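PDB 4HD5: polysaccharide deacetylase from Bacillus cereus, which probably removes acetyl groups from polysaccharide by hydrolysing amide-type C-N bonds, as a zinc-binding deacetylase with a TIM-barrel catalytic domain. Local coordinates for residues S260-T265 and K294-I299. Sequence-based numbering, arbitrary orientation.
Sequences SVQSHT and KPVIAI. With ZN (zinc ion), chain B.
At its oxygen end the carboxamide of Gln262 is flanked obliquely by Val296 CG1 on one side of its plane and the Ala298 methyl on the other. OE1 accepts two bonds: Ile297 N approaches in the carbonyl plane at 2.8 Å, and Ala298 N, 3.0 Å from OE1, is tilted 35° out of it, on the side of the Ala298 methyl. At the other end, NE2 donates to Ser260 OG (2.9 Å), which also bonds Glu188; together these bonds fix the amide's rotation. A bend at chi2 (-67°) brings the group round to the loop before strand 298-300. Farther along, Ser263 N bonds Ala298 O at 3.1 Å, and Ile299 CA lies 3.3 Å from Ser263 O in a CH...O contact. CD1 of Ile299 reaches Thr265 CG2, beside an ST turn in which Ser263 OG, also bonded to Tyr318, accepts from Thr265 N. His264 points away from 294-299: its ND1 bonds Ala300 O and its NE2 binds zinc at 2.2 Å, with Asp206 and His268 completing the protein ligands. The Ser263-Ile299 bridge thus joins strands 259-263 and 298-300 of the TIM barrel beside the Asp-His-His zinc site of NodB-type (CE4) deacetylases.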
ATOM      1  N   SER A 260      -7.929   5.084   9.703  1.00  5.51           N
ATOM      2  CA  SER A 260      -8.977   5.095   8.715  1.00  5.27           C
ATOM      3  C   SER A 260      -9.935   3.983   9.125  1.00  4.89           C
ATOM      4  O   SER A 260      -9.535   2.814   9.258  1.00  4.64           O
ATOM      5  CB  SER A 260      -8.407   4.836   7.317  1.00  5.06           C
ATOM      6  OG  SER A 260      -9.436   4.702   6.341  1.00  5.13           O
ATOM      7  N   VAL A 261     -11.197   4.330   9.342  1.00  4.78           N
ATOM      8  CA  VAL A 261     -12.152   3.356   9.854  1.00  4.51           C
ATOM      9  C   VAL A 261     -13.078   2.918   8.724  1.00  4.34           C
ATOM     10  O   VAL A 261     -13.757   3.728   8.091  1.00  4.57           O
ATOM     11  CB  VAL A 261     -12.906   3.876  11.094  1.00  4.85           C
ATOM     12  CG1 VAL A 261     -13.840   2.804  11.647  1.00  4.74           C
ATOM     13  CG2 VAL A 261     -11.908   4.316  12.163  1.00  4.98           C
ATOM     14  N   GLN A 262     -13.072   1.615   8.460  1.00  3.86           N
ATOM     15  CA  GLN A 262     -13.700   1.064   7.278  1.00  3.76           C
ATOM     16  C   GLN A 262     -14.640  -0.086   7.661  1.00  3.60           C
ATOM     17  O   GLN A 262     -14.790  -0.414   8.851  1.00  3.43           O
ATOM     18  CB  GLN A 262     -12.613   0.615   6.297  1.00  3.59           C
ATOM     19  CG  GLN A 262     -11.672   1.736   5.854  1.00  3.72           C
ATOM     20  CD  GLN A 262     -12.356   2.786   5.015  1.00  4.08           C
ATOM     21  OE1 GLN A 262     -13.210   2.471   4.191  1.00  4.25           O
ATOM     22  NE2 GLN A 262     -11.997   4.052   5.225  1.00  4.30           N
ATOM     23  N   SER A 263     -15.275  -0.692   6.660  1.00  3.52           N
ATOM     24  CA  SER A 263     -16.386  -1.606   6.919  1.00  3.57           C
ATOM     25  C   SER A 263     -15.971  -3.037   7.181  1.00  3.42           C
ATOM     26  O   SER A 263     -15.027  -3.549   6.562  1.00  3.32           O
ATOM     27  CB  SER A 263     -17.361  -1.606   5.739  1.00  3.75           C
ATOM     28  OG  SER A 263     -18.532  -2.352   6.042  1.00  3.78           O
ATOM     29  N   HIS A 264     -16.709  -3.694   8.072  1.00  3.56           N
ATOM     30  CA  HIS A 264     -16.588  -5.126   8.259  1.00  3.65           C
ATOM     31  C   HIS A 264     -17.957  -5.807   8.134  1.00  3.77           C
ATOM     32  O   HIS A 264     -18.192  -6.852   8.741  1.00  3.74           O
ATOM     33  CB  HIS A 264     -15.954  -5.406   9.614  1.00  3.73           C
ATOM     34  CG  HIS A 264     -15.195  -6.686   9.667  1.00  3.87           C
ATOM     35  ND1 HIS A 264     -14.727  -7.319   8.538  1.00  3.98           N
ATOM     36  CD2 HIS A 264     -14.805  -7.449  10.712  1.00  4.16           C
ATOM     37  CE1 HIS A 264     -14.080  -8.414   8.883  1.00  4.07           C
ATOM     38  NE2 HIS A 264     -14.122  -8.524  10.193  1.00  4.09           N
ATOM     39  N   THR A 265     -18.805  -5.215   7.290  1.00  3.87           N
ATOM     40  CA  THR A 265     -20.241  -5.470   7.213  1.00  4.19           C
ATOM     41  C   THR A 265     -20.966  -4.949   8.460  1.00  4.33           C
ATOM     42  O   THR A 265     -20.332  -4.456   9.413  1.00  4.19           O
ATOM     43  CB  THR A 265     -20.606  -6.956   6.967  1.00  4.21           C
ATOM     44  OG1 THR A 265     -20.502  -7.695   8.188  1.00  4.11           O
ATOM     45  CG2 THR A 265     -19.717  -7.564   5.896  1.00  4.16           C
ATOM     46  N   LYS A 294     -16.042  10.599   7.201  1.00 11.18           N
ATOM     47  CA  LYS A 294     -15.149  10.376   6.079  1.00 11.15           C
ATOM     48  C   LYS A 294     -15.653   9.196   5.250  1.00  9.87           C
ATOM     49  O   LYS A 294     -16.340   8.327   5.783  1.00  8.75           O
ATOM     50  CB  LYS A 294     -13.746  10.081   6.598  1.00 12.67           C
ATOM     51  CG  LYS A 294     -13.098  11.262   7.315  1.00 14.86           C
ATOM     52  CD  LYS A 294     -11.640  10.966   7.620  1.00 17.02           C
ATOM     53  CE  LYS A 294     -10.889  12.180   8.140  1.00 19.48           C
ATOM     54  NZ  LYS A 294     -10.874  13.303   7.158  1.00 22.24           N
ATOM     55  N   PRO A 295     -15.320   9.171   3.947  1.00  9.30           N
ATOM     56  CA  PRO A 295     -15.765   8.088   3.073  1.00  8.68           C
ATOM     57  C   PRO A 295     -15.340   6.701   3.550  1.00  7.61           C
ATOM     58  O   PRO A 295     -14.272   6.536   4.127  1.00  7.27           O
ATOM     59  CB  PRO A 295     -15.102   8.421   1.725  1.00  8.97           C
ATOM     60  CG  PRO A 295     -14.896   9.900   1.758  1.00  9.52           C
ATOM     61  CD  PRO A 295     -14.617  10.233   3.193  1.00  9.68           C
ATOM     62  N   VAL A 296     -16.212   5.727   3.329  1.00  7.10           N
ATOM     63  CA  VAL A 296     -15.900   4.328   3.540  1.00  6.44           C
ATOM     64  C   VAL A 296     -15.769   3.697   2.163  1.00  6.17           C
ATOM     65  O   VAL A 296     -16.729   3.667   1.388  1.00  6.54           O
ATOM     66  CB  VAL A 296     -16.982   3.613   4.388  1.00  6.28           C
ATOM     67  CG1 VAL A 296     -16.795   2.103   4.328  1.00  5.92           C
ATOM     68  CG2 VAL A 296     -16.916   4.092   5.829  1.00  6.37           C
ATOM     69  N   ILE A 297     -14.569   3.216   1.866  1.00  5.60           N
ATOM     70  CA  ILE A 297     -14.209   2.722   0.540  1.00  5.51           C
ATOM     71  C   ILE A 297     -13.654   1.308   0.558  1.00  4.92           C
ATOM     72  O   ILE A 297     -13.442   0.724  -0.511  1.00  4.82           O
ATOM     73  CB  ILE A 297     -13.138   3.621  -0.113  1.00  5.78           C
ATOM     74  CG1 ILE A 297     -11.907   3.751   0.794  1.00  5.65           C
ATOM     75  CG2 ILE A 297     -13.723   4.984  -0.413  1.00  6.28           C
ATOM     76  CD1 ILE A 297     -10.732   4.468   0.163  1.00  5.94           C
ATOM     77  N   ALA A 298     -13.437   0.763   1.764  1.00  4.35           N
ATOM     78  CA  ALA A 298     -12.829  -0.541   1.936  1.00  3.94           C
ATOM     79  C   ALA A 298     -13.652  -1.429   2.847  1.00  3.69           C
ATOM     80  O   ALA A 298     -14.353  -0.951   3.743  1.00  3.65           O
ATOM     81  CB  ALA A 298     -11.413  -0.397   2.489  1.00  3.76           C
ATOM     82  N   ILE A 299     -13.546  -2.732   2.603  1.00  3.47           N
ATOM     83  CA  ILE A 299     -14.194  -3.745   3.419  1.00  3.31           C
ATOM     84  C   ILE A 299     -13.253  -4.942   3.611  1.00  3.12           C
ATOM     85  O   ILE A 299     -12.362  -5.163   2.807  1.00  3.04           O
ATOM     86  CB  ILE A 299     -15.542  -4.188   2.788  1.00  3.53           C
ATOM     87  CG1 ILE A 299     -16.332  -5.049   3.775  1.00  3.49           C
ATOM     88  CG2 ILE A 299     -15.334  -4.934   1.472  1.00  3.69           C
ATOM     89  CD1 ILE A 299     -17.766  -5.285   3.366  1.00  3.80           C
TER
HETATM   90 ZN    ZN B 401     -13.967 -10.147  11.696  1.00 15.94          ZN
HETATM   91  O   HOH W   1     -14.419   6.257   7.196  1.00  5.36           O